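Secondary thiamine-phosphate synthase enzyme (Thermus thermophilus, PDB 2CU5) is of unconfirmed function but, as a member of the UPF0047 (YjbQ) family, probably acts as a secondary thiamine-phosphate synthase. Local coordinates at residues L36-T41 and R122-R127; F16-R21 and W108-L113; K22-L27 and K100-L105. All blocks are in the same frame, centred on the assembly; numbering follows the deposited sequence.

Contact 1. Residues L36-T41 and R122-R127; sequences LFVPHT and REVWVR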
loop_
_atom_site.group_PDB
_atom_site.type_symbol
_atom_site.label_atom_id
_atom_site.label_comp_id
_atom_site.label_asym_id
_atom_site.label_seq_id
_atom_site.Cartn_x
_atom_site.Cartn_y
_atom_site.Cartn_z
ATOM N N LEU A 36 -4.914 11.235 2.456
ATOM C CA LEU A 36 -3.625 11.865 2.176
ATOM C C LEU A 36 -3.070 11.298 0.876
ATOM O O LEU A 36 -3.167 10.093 0.627
ATOM C CB LEU A 36 -2.626 11.595 3.300
ATOM C CG LEU A 36 -2.961 12.079 4.711
ATOM C CD1 LEU A 36 -1.809 11.714 5.624
ATOM C CD2 LEU A 36 -3.192 13.594 4.718
ATOM N N PHE A 37 -2.470 12.161 0.063
ATOM C CA PHE A 37 -1.922 11.737 -1.223
ATOM C C PHE A 37 -0.710 12.568 -1.641
ATOM O O PHE A 37 -0.677 13.780 -1.429
ATOM C CB PHE A 37 -3.027 11.866 -2.288
ATOM C CG PHE A 37 -2.618 11.439 -3.680
ATOM C CD1 PHE A 37 -2.459 10.090 -3.997
ATOM C CD2 PHE A 37 -2.433 12.387 -4.683
ATOM C CE1 PHE A 37 -2.127 9.693 -5.293
ATOM C CE2 PHE A 37 -2.102 12.005 -5.984
ATOM C CZ PHE A 37 -1.949 10.651 -6.294
ATOM N N VAL A 38 0.303 11.917 -2.207
ATOM C CA VAL A 38 1.450 12.656 -2.724
ATOM C C VAL A 38 1.367 12.499 -4.242
ATOM O O VAL A 38 1.360 11.385 -4.767
ATOM C CB VAL A 38 2.834 12.123 -2.217
ATOM C CG1 VAL A 38 3.085 12.601 -0.800
ATOM C CG2 VAL A 38 2.886 10.605 -2.293
ATOM N N PRO A 39 1.259 13.620 -4.968
ATOM C CA PRO A 39 1.171 13.570 -6.428
ATOM C C PRO A 39 2.570 13.451 -7.016
ATOM O O PRO A 39 2.940 14.201 -7.915
ATOM C CB PRO A 39 0.515 14.898 -6.764
ATOM C CG PRO A 39 1.165 15.817 -5.753
ATOM C CD PRO A 39 1.108 15.002 -4.477
ATOM N N HIS A 40 3.335 12.496 -6.499
ATOM C CA HIS A 40 4.714 12.287 -6.924
ATOM C C HIS A 40 4.998 10.808 -7.168
ATOM O O HIS A 40 4.258 9.942 -6.705
ATOM C CB HIS A 40 5.654 12.817 -5.841
ATOM C CG HIS A 40 5.402 14.247 -5.477
ATOM N ND1 HIS A 40 5.599 15.287 -6.362
ATOM C CD2 HIS A 40 4.957 14.810 -4.329
ATOM C CE1 HIS A 40 5.288 16.428 -5.773
ATOM N NE2 HIS A 40 4.896 16.166 -4.538
ATOM N N THR A 41 6.084 10.524 -7.881
ATOM C CA THR A 41 6.440 9.142 -8.190
ATOM C C THR A 41 7.770 8.695 -7.587
ATOM O O THR A 41 8.176 7.546 -7.770
ATOM C CB THR A 41 6.516 8.918 -9.711
ATOM O OG1 THR A 41 7.534 9.765 -10.262
ATOM C CG2 THR A 41 5.179 9.246 -10.365
ATOM N N ARG A 122 8.008 18.826 -1.502
ATOM C CA ARG A 122 6.937 17.972 -1.990
ATOM C C ARG A 122 5.568 18.501 -1.620
ATOM O O ARG A 122 5.434 19.322 -0.721
ATOM C CB ARG A 122 7.081 16.575 -1.393
ATOM C CG ARG A 122 8.389 15.890 -1.716
ATOM C CD ARG A 122 8.451 15.555 -3.193
ATOM N NE ARG A 122 9.431 14.508 -3.448
ATOM C CZ ARG A 122 9.608 13.917 -4.624
ATOM N NH1 ARG A 122 10.526 12.968 -4.750
ATOM N NH2 ARG A 122 8.874 14.273 -5.670
ATOM N N GLU A 123 4.559 18.009 -2.327
ATOM C CA GLU A 123 3.175 18.374 -2.063
ATOM C C GLU A 123 2.497 17.171 -1.421
ATOM O O GLU A 123 2.789 16.026 -1.762
ATOM C CB GLU A 123 2.433 18.701 -3.361
ATOM C CG GLU A 123 2.643 20.105 -3.894
ATOM C CD GLU A 123 1.766 20.391 -5.102
ATOM O OE1 GLU A 123 0.588 19.971 -5.095
ATOM O OE2 GLU A 123 2.247 21.040 -6.057
ATOM N N VAL A 124 1.608 17.442 -0.478
ATOM C CA VAL A 124 0.833 16.405 0.173
ATOM C C VAL A 124 -0.584 16.958 0.205
ATOM O O VAL A 124 -0.826 18.022 0.777
ATOM C CB VAL A 124 1.308 16.135 1.613
ATOM C CG1 VAL A 124 0.372 15.139 2.278
ATOM C CG2 VAL A 124 2.737 15.588 1.603
ATOM N N TRP A 125 -1.511 16.257 -0.434
ATOM C CA TRP A 125 -2.899 16.700 -0.463
ATOM C C TRP A 125 -3.679 16.089 0.688
ATOM O O TRP A 125 -3.501 14.916 1.018
ATOM C CB TRP A 125 -3.550 16.324 -1.791
ATOM C CG TRP A 125 -2.864 16.921 -2.983
ATOM C CD1 TRP A 125 -1.982 17.968 -2.988
ATOM C CD2 TRP A 125 -3.029 16.528 -4.350
ATOM N NE1 TRP A 125 -1.591 18.250 -4.277
ATOM C CE2 TRP A 125 -2.220 17.383 -5.132
ATOM C CE3 TRP A 125 -3.785 15.535 -4.992
ATOM C CZ2 TRP A 125 -2.143 17.277 -6.527
ATOM C CZ3 TRP A 125 -3.709 15.429 -6.378
ATOM C CH2 TRP A 125 -2.892 16.298 -7.129
ATOM N N VAL A 126 -4.544 16.890 1.301
ATOM C CA VAL A 126 -5.334 16.431 2.431
ATOM C C VAL A 126 -6.813 16.637 2.136
ATOM O O VAL A 126 -7.243 17.742 1.815
ATOM C CB VAL A 126 -4.971 17.207 3.712
ATOM C CG1 VAL A 126 -5.708 16.616 4.902
ATOM C CG2 VAL A 126 -3.463 17.178 3.935
ATOM N N ARG A 127 -7.578 15.558 2.242
ATOM C CA ARG A 127 -9.010 15.591 1.995
ATOM C C ARG A 127 -9.758 14.991 3.173
ATOM O O ARG A 127 -9.459 13.879 3.607
ATOM C CB ARG A 127 -9.335 14.800 0.730
ATOM C CG ARG A 127 -10.809 14.495 0.536
ATOM C CD ARG A 127 -11.620 15.740 0.241
ATOM N NE ARG A 127 -12.656 15.438 -0.739
ATOM C CZ ARG A 127 -13.711 14.666 -0.507
ATOM N NH1 ARG A 127 -13.891 14.117 0.685
ATOM N NH2 ARG A 127 -14.574 14.423 -1.481
HETATM O O HOH W 1 8.320 12.639 -8.295
#
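Leu36 and Phe37 pair with Val126 and Trp125 as antiparallel neighbours, and their strands, 32-37 and 120-128, lie side by side in the five-stranded antiparallel sheet of the chain. Phe37 and Trp125 form the hydrogen-bonded pair. Trp125 N bonds to Phe37 O at 2.8 Å, and Phe37 N to Trp125 O at 3.1 Å. Leu36 and Val126 form the non-hydrogen-bonded pair. The strand pairing stops at Phe37, and Pro39 sits at the centre of an inverse gamma turn.

On one face of the sheet, Leu36 CD2 lies beside both methyls of Val126. Leu45 and Val111, from the three-stranded sheet, also pack on Leu36. On the other face, Phe37 and Trp125 run side by side, their rings inclined at 44°. Phe37 CD2 approaches Trp125 CE3 at 3.4 Å. Pro39 lies over a face of the indole, with CB 3.9 Å from the centroid of the Trp125 six-membered ring. Gln109 of the second subunit packs on Phe37 and Pro39, so this face belongs to the subunit interface.

Beyond the turn, the His40 ring lies between Pro39 CG on one face and Arg122 CD on the other. The guanidinium of Arg122 has its main partner in Glu115, a salt bridge through NE. One water accepts from both Arg122 NH2 and Thr41 N. With CG anti to its carbonyl carbon (chi1 -55°), His40 reaches back to strand 120-128, where NE2 accepts Glu123 N in the ring plane at 2.9 Å, 173° at the hydrogen.

Contact 2. Residues F16-R21 and W108-L113; sequences FVNITR and WQQVFL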
loop_
_atom_site.group_PDB
_atom_site.type_symbol
_atom_site.label_atom_id
_atom_site.label_comp_id
_atom_site.label_asym_id
_atom_site.label_seq_id
_atom_site.Cartn_x
_atom_site.Cartn_y
_atom_site.Cartn_z
ATOM N N PHE A 16 12.689 10.025 6.252
ATOM C CA PHE A 16 11.289 10.008 6.642
ATOM C C PHE A 16 10.995 11.319 7.357
ATOM O O PHE A 16 11.549 11.594 8.426
ATOM C CB PHE A 16 11.020 8.834 7.580
ATOM C CG PHE A 16 11.035 7.498 6.899
ATOM C CD1 PHE A 16 9.893 7.008 6.273
ATOM C CD2 PHE A 16 12.194 6.730 6.870
ATOM C CE1 PHE A 16 9.903 5.770 5.626
ATOM C CE2 PHE A 16 12.211 5.489 6.224
ATOM C CZ PHE A 16 11.063 5.013 5.604
ATOM N N VAL A 17 10.143 12.136 6.750
ATOM C CA VAL A 17 9.777 13.423 7.330
ATOM C C VAL A 17 8.452 13.255 8.061
ATOM O O VAL A 17 7.454 12.858 7.463
ATOM C CB VAL A 17 9.623 14.502 6.236
ATOM C CG1 VAL A 17 9.320 15.853 6.873
ATOM C CG2 VAL A 17 10.893 14.580 5.405
ATOM N N ASN A 18 8.456 13.556 9.355
ATOM C CA ASN A 18 7.262 13.433 10.185
ATOM C C ASN A 18 6.299 14.580 9.864
ATOM O O ASN A 18 6.568 15.731 10.193
ATOM C CB ASN A 18 7.657 13.487 11.662
ATOM C CG ASN A 18 6.520 13.091 12.582
ATOM O OD1 ASN A 18 5.362 13.414 12.323
ATOM N ND2 ASN A 18 6.845 12.390 13.663
ATOM N N ILE A 19 5.180 14.263 9.227
ATOM C CA ILE A 19 4.204 15.283 8.852
ATOM C C ILE A 19 2.901 15.167 9.636
ATOM O O ILE A 19 1.883 15.748 9.261
ATOM C CB ILE A 19 3.868 15.183 7.359
ATOM C CG1 ILE A 19 3.248 13.808 7.071
ATOM C CG2 ILE A 19 5.139 15.412 6.523
ATOM C CD1 ILE A 19 2.719 13.638 5.664
ATOM N N THR A 20 2.938 14.414 10.726
ATOM C CA THR A 20 1.757 14.202 11.551
ATOM C C THR A 20 1.105 15.516 11.976
ATOM O O THR A 20 -0.087 15.728 11.749
ATOM C CB THR A 20 2.109 13.397 12.823
ATOM O OG1 THR A 20 2.868 12.235 12.462
ATOM C CG2 THR A 20 0.844 12.952 13.545
ATOM N N ARG A 21 1.892 16.396 12.585
ATOM C CA ARG A 21 1.374 17.672 13.061
ATOM C C ARG A 21 0.929 18.599 11.941
ATOM O O ARG A 21 -0.079 19.296 12.079
ATOM C CB ARG A 21 2.412 18.370 13.949
ATOM C CG ARG A 21 1.949 19.711 14.514
ATOM C CD ARG A 21 0.554 19.615 15.121
ATOM N NE ARG A 21 0.448 18.556 16.122
ATOM C CZ ARG A 21 1.091 18.553 17.285
ATOM N NH1 ARG A 21 1.896 19.556 17.606
ATOM N NH2 ARG A 21 0.918 17.547 18.136
ATOM N N TRP A 108 2.892 3.937 18.986
ATOM C CA TRP A 108 4.199 4.123 18.353
ATOM C C TRP A 108 4.124 4.495 16.882
ATOM O O TRP A 108 5.064 4.232 16.128
ATOM C CB TRP A 108 5.038 2.854 18.498
ATOM C CG TRP A 108 5.170 2.400 19.908
ATOM C CD1 TRP A 108 4.451 1.417 20.525
ATOM C CD2 TRP A 108 6.050 2.939 20.900
ATOM N NE1 TRP A 108 4.829 1.310 21.843
ATOM C CE2 TRP A 108 5.809 2.233 22.100
ATOM C CE3 TRP A 108 7.019 3.950 20.893
ATOM C CZ2 TRP A 108 6.504 2.508 23.285
ATOM C CZ3 TRP A 108 7.711 4.223 22.073
ATOM C CH2 TRP A 108 7.447 3.502 23.251
ATOM N N GLN A 109 3.020 5.113 16.472
ATOM C CA GLN A 109 2.845 5.495 15.074
ATOM C C GLN A 109 2.896 6.992 14.811
ATOM O O GLN A 109 2.431 7.797 15.617
ATOM C CB GLN A 109 1.510 4.974 14.533
ATOM C CG GLN A 109 1.376 3.466 14.421
ATOM C CD GLN A 109 0.012 3.079 13.879
ATOM O OE1 GLN A 109 -1.011 3.561 14.365
ATOM N NE2 GLN A 109 -0.012 2.213 12.867
ATOM N N GLN A 110 3.465 7.343 13.663
ATOM C CA GLN A 110 3.575 8.720 13.200
ATOM C C GLN A 110 3.414 8.671 11.680
ATOM O O GLN A 110 3.725 7.655 11.051
ATOM C CB GLN A 110 4.941 9.314 13.566
ATOM C CG GLN A 110 5.121 9.605 15.048
ATOM C CD GLN A 110 4.319 10.811 15.513
ATOM O OE1 GLN A 110 4.737 11.952 15.332
ATOM N NE2 GLN A 110 3.153 10.561 16.103
ATOM N N VAL A 111 2.912 9.752 11.090
ATOM C CA VAL A 111 2.730 9.803 9.644
ATOM C C VAL A 111 3.981 10.390 9.006
ATOM O O VAL A 111 4.418 11.482 9.372
ATOM C CB VAL A 111 1.503 10.664 9.265
ATOM C CG1 VAL A 111 1.308 10.664 7.759
ATOM C CG2 VAL A 111 0.272 10.122 9.960
ATOM N N PHE A 112 4.559 9.658 8.056
ATOM C CA PHE A 112 5.782 10.093 7.393
ATOM C C PHE A 112 5.700 10.275 5.892
ATOM O O PHE A 112 5.021 9.524 5.190
ATOM C CB PHE A 112 6.914 9.089 7.642
ATOM C CG PHE A 112 7.399 9.042 9.053
ATOM C CD1 PHE A 112 8.250 10.027 9.546
ATOM C CD2 PHE A 112 7.023 7.998 9.889
ATOM C CE1 PHE A 112 8.725 9.970 10.860
ATOM C CE2 PHE A 112 7.486 7.931 11.195
ATOM C CZ PHE A 112 8.342 8.920 11.684
ATOM N N LEU A 113 6.401 11.293 5.409
ATOM C CA LEU A 113 6.511 11.508 3.979
ATOM C C LEU A 113 7.871 10.854 3.731
ATOM O O LEU A 113 8.895 11.345 4.194
ATOM C CB LEU A 113 6.575 12.995 3.629
ATOM C CG LEU A 113 6.468 13.290 2.125
ATOM C CD1 LEU A 113 6.437 14.793 1.907
ATOM C CD2 LEU A 113 7.639 12.667 1.369
#
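Asn18 OD1 accepts two bonds from Thr20, one from the backbone N at 3.1 Å and one from OG1 at 2.8 Å. The first closes an Asx turn, just where strand 15-18 gives way to helix 20-25. The other end of the same amide crosses to Gln110. Asn18 ND2 reaches a lone pair of Gln110 OE1 at 2.7 Å, with the two amide planes 61° apart. Gln110 bends at CG (chi2 -73°), and its NE2 bonds back to Gln109 O. Were Gln110 replaced by an alanine, Asn18 ND2 would probably lose this acceptor and its amide would be less firmly held. Thr20 OG1 also accepts Val111 N at 2.8 Å.

Strands 15-18 and 110-115 are antiparallel neighbours in the three-stranded sheet, where 15-18 is an outer strand. Val17 and Leu113 form a hydrogen-bonded pair, and Ile19 N adds a bond to Val111 O. On one face, the Phe16 ring turns its edge toward the face of Phe112, planes 76° apart. Leu59 of helix 53-66 and Leu88 of the third subunit pack on Phe16. Toward the five-stranded sheet, Ile19 CG1 packs on Val111 CG1 at 3.8 Å, and Ile19 CG2 meets Leu113 CB.

Contact 3. Residues K22-L27 and K100-L105; sequences KVEAAL and KGRLRL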
loop_
_atom_site.group_PDB
_atom_site.type_symbol
_atom_site.label_atom_id
_atom_site.label_comp_id
_atom_site.label_asym_id
_atom_site.label_seq_id
_atom_site.Cartn_x
_atom_site.Cartn_y
_atom_site.Cartn_z
ATOM N N LYS A 22 1.664 18.621 10.833
ATOM C CA LYS A 22 1.279 19.478 9.714
ATOM C C LYS A 22 -0.042 19.020 9.089
ATOM O O LYS A 22 -0.833 19.844 8.617
ATOM C CB LYS A 22 2.398 19.537 8.663
ATOM C CG LYS A 22 3.569 20.408 9.123
ATOM C CD LYS A 22 4.640 20.601 8.065
ATOM C CE LYS A 22 5.754 21.501 8.592
ATOM N NZ LYS A 22 6.828 21.753 7.589
ATOM N N VAL A 23 -0.283 17.711 9.081
ATOM C CA VAL A 23 -1.539 17.191 8.550
ATOM C C VAL A 23 -2.654 17.595 9.514
ATOM O O VAL A 23 -3.703 18.069 9.095
ATOM C CB VAL A 23 -1.541 15.647 8.450
ATOM C CG1 VAL A 23 -2.968 15.138 8.216
ATOM C CG2 VAL A 23 -0.646 15.191 7.305
ATOM N N GLU A 24 -2.418 17.406 10.809
ATOM C CA GLU A 24 -3.415 17.746 11.824
ATOM C C GLU A 24 -3.779 19.226 11.779
ATOM O O GLU A 24 -4.937 19.597 11.989
ATOM C CB GLU A 24 -2.906 17.376 13.223
ATOM C CG GLU A 24 -2.696 15.879 13.417
ATOM C CD GLU A 24 -2.172 15.510 14.793
ATOM O OE1 GLU A 24 -1.285 16.217 15.310
ATOM O OE2 GLU A 24 -2.631 14.493 15.352
ATOM N N ALA A 25 -2.793 20.072 11.500
ATOM C CA ALA A 25 -3.034 21.507 11.434
ATOM C C ALA A 25 -3.964 21.849 10.277
ATOM O O ALA A 25 -4.600 22.904 10.277
ATOM C CB ALA A 25 -1.712 22.260 11.291
ATOM N N ALA A 26 -4.051 20.960 9.292
ATOM C CA ALA A 26 -4.912 21.198 8.140
ATOM C C ALA A 26 -6.323 20.647 8.338
ATOM O O ALA A 26 -7.204 20.878 7.510
ATOM C CB ALA A 26 -4.291 20.586 6.888
ATOM N N LEU A 27 -6.538 19.942 9.444
ATOM C CA LEU A 27 -7.835 19.333 9.723
ATOM C C LEU A 27 -8.921 20.248 10.279
ATOM O O LEU A 27 -10.103 19.903 10.225
ATOM C CB LEU A 27 -7.655 18.154 10.677
ATOM C CG LEU A 27 -6.690 17.076 10.180
ATOM C CD1 LEU A 27 -6.622 15.944 11.193
ATOM C CD2 LEU A 27 -7.156 16.564 8.826
ATOM N N LYS A 100 -11.577 15.360 16.317
ATOM C CA LYS A 100 -11.440 16.753 16.710
ATOM C C LYS A 100 -10.088 17.354 16.332
ATOM O O LYS A 100 -9.423 17.996 17.146
ATOM C CB LYS A 100 -11.697 16.879 18.215
ATOM C CG LYS A 100 -13.098 16.407 18.595
ATOM C CD LYS A 100 -13.334 16.365 20.098
ATOM C CE LYS A 100 -14.734 15.838 20.400
ATOM N NZ LYS A 100 -15.001 15.704 21.861
ATOM N N GLY A 101 -9.688 17.138 15.082
ATOM C CA GLY A 101 -8.438 17.689 14.593
ATOM C C GLY A 101 -7.180 16.905 14.893
ATOM O O GLY A 101 -6.091 17.329 14.512
ATOM N N ARG A 102 -7.310 15.774 15.576
ATOM C CA ARG A 102 -6.143 14.965 15.897
ATOM C C ARG A 102 -6.244 13.562 15.319
ATOM O O ARG A 102 -7.268 12.894 15.446
ATOM C CB ARG A 102 -5.942 14.904 17.412
ATOM C CG ARG A 102 -5.549 16.253 18.010
ATOM C CD ARG A 102 -5.278 16.163 19.501
ATOM N NE ARG A 102 -4.878 17.452 20.063
ATOM C CZ ARG A 102 -5.656 18.533 20.100
ATOM N NH1 ARG A 102 -6.887 18.493 19.606
ATOM N NH2 ARG A 102 -5.201 19.658 20.636
ATOM N N LEU A 103 -5.168 13.122 14.679
ATOM C CA LEU A 103 -5.128 11.798 14.079
ATOM C C LEU A 103 -5.134 10.718 15.154
ATOM O O LEU A 103 -4.422 10.826 16.150
ATOM C CB LEU A 103 -3.878 11.666 13.209
ATOM C CG LEU A 103 -3.857 12.570 11.972
ATOM C CD1 LEU A 103 -2.455 12.590 11.356
ATOM C CD2 LEU A 103 -4.887 12.075 10.977
ATOM N N ARG A 104 -5.954 9.686 14.954
ATOM C CA ARG A 104 -6.046 8.569 15.894
ATOM C C ARG A 104 -5.035 7.523 15.443
ATOM O O ARG A 104 -5.231 6.852 14.431
ATOM C CB ARG A 104 -7.452 7.964 15.881
ATOM C CG ARG A 104 -8.561 8.948 16.210
ATOM C CD ARG A 104 -8.403 9.567 17.598
ATOM N NE ARG A 104 -8.630 8.623 18.694
ATOM C CZ ARG A 104 -7.706 7.817 19.213
ATOM N NH1 ARG A 104 -6.464 7.824 18.744
ATOM N NH2 ARG A 104 -8.022 7.006 20.216
ATOM N N LEU A 105 -3.958 7.389 16.204
ATOM C CA LEU A 105 -2.889 6.462 15.858
ATOM C C LEU A 105 -2.468 5.595 17.031
ATOM O O LEU A 105 -2.806 5.883 18.182
ATOM C CB LEU A 105 -1.678 7.264 15.382
ATOM C CG LEU A 105 -1.951 8.256 14.250
ATOM C CD1 LEU A 105 -0.752 9.171 14.049
ATOM C CD2 LEU A 105 -2.266 7.479 12.981
#
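Helix 20-25 and the residues after it come up against the short strand 102-103 and the glycine before it, with Glu24 CA 5.6 Å from Arg102 CA and Leu27 CA 5.2 Å from Gly101 CA. This strand is an outer one of the five-stranded antiparallel sheet. The contact joins the helix, which lies over a face of that sheet, to its edge strand.

Glu24 carries the polar part. Its CG stands anti to the carbonyl carbon (chi1 -64°) and the chain runs extended to the carboxylate, which places OE2 at the backbone of the strand. There OE2 accepts Leu103 N at 3.0 Å through its anti lone pair, with a somewhat bent 152° at the hydrogen. The other oxygen, OE1, forms a salt bridge with Arg21 one turn earlier in the helix. On the way out, Glu24 CB passes 3.4 Å from Gly101 O, and CG rests against Leu103 CG.

The apolar part lies beside it. Leu103 CD1 touches Glu24 CG and meets Val23 CG1 at 4.1 Å, the Val23 and Leu103 side chains crossing at about a right angle. Leu27 CD1 lies 3.6 Å from Gly101 O and also approaches Leu103 CD2. Ala98 and Val34, from neighbouring strands of the sheet, pack on Leu27 as well. Gly101 has a positive phi of 84°, a conformation in which a beta carbon would be pressed against the carbonyl oxygen of Lys100.

The carboxylate of Glu24 thus binds a strand N-H with one oxygen and the Arg21 guanidinium with the other. The nearby positive charge would probably favour its ionised form, and the two bonds together probably limit its rotation.

How the contacts relate
From the N terminus, the chain runs through strand 15-18 into helix 20-25 and then into strand 32-37. Contact 2 closes the loop from 16-21 to 108-113. Within that loop lies contact 3, which joins 22-27 to 100-105. Contact 1 starts between their two halves, at 36-41, and closes last, at 122-127, so it crosses both. Contact 1 is internal to the five-stranded sheet. Contact 2 joins two strands of the three-stranded sheet and the start of helix 20-25. Contact 3 ties the helix to the outer strand 102-103. The three meet in one apolar layer: Leu36 touches Val111 and Val23, Leu113 touches Val124, and Leu103 touches Val111. The two sheets and the helix are thus packed together.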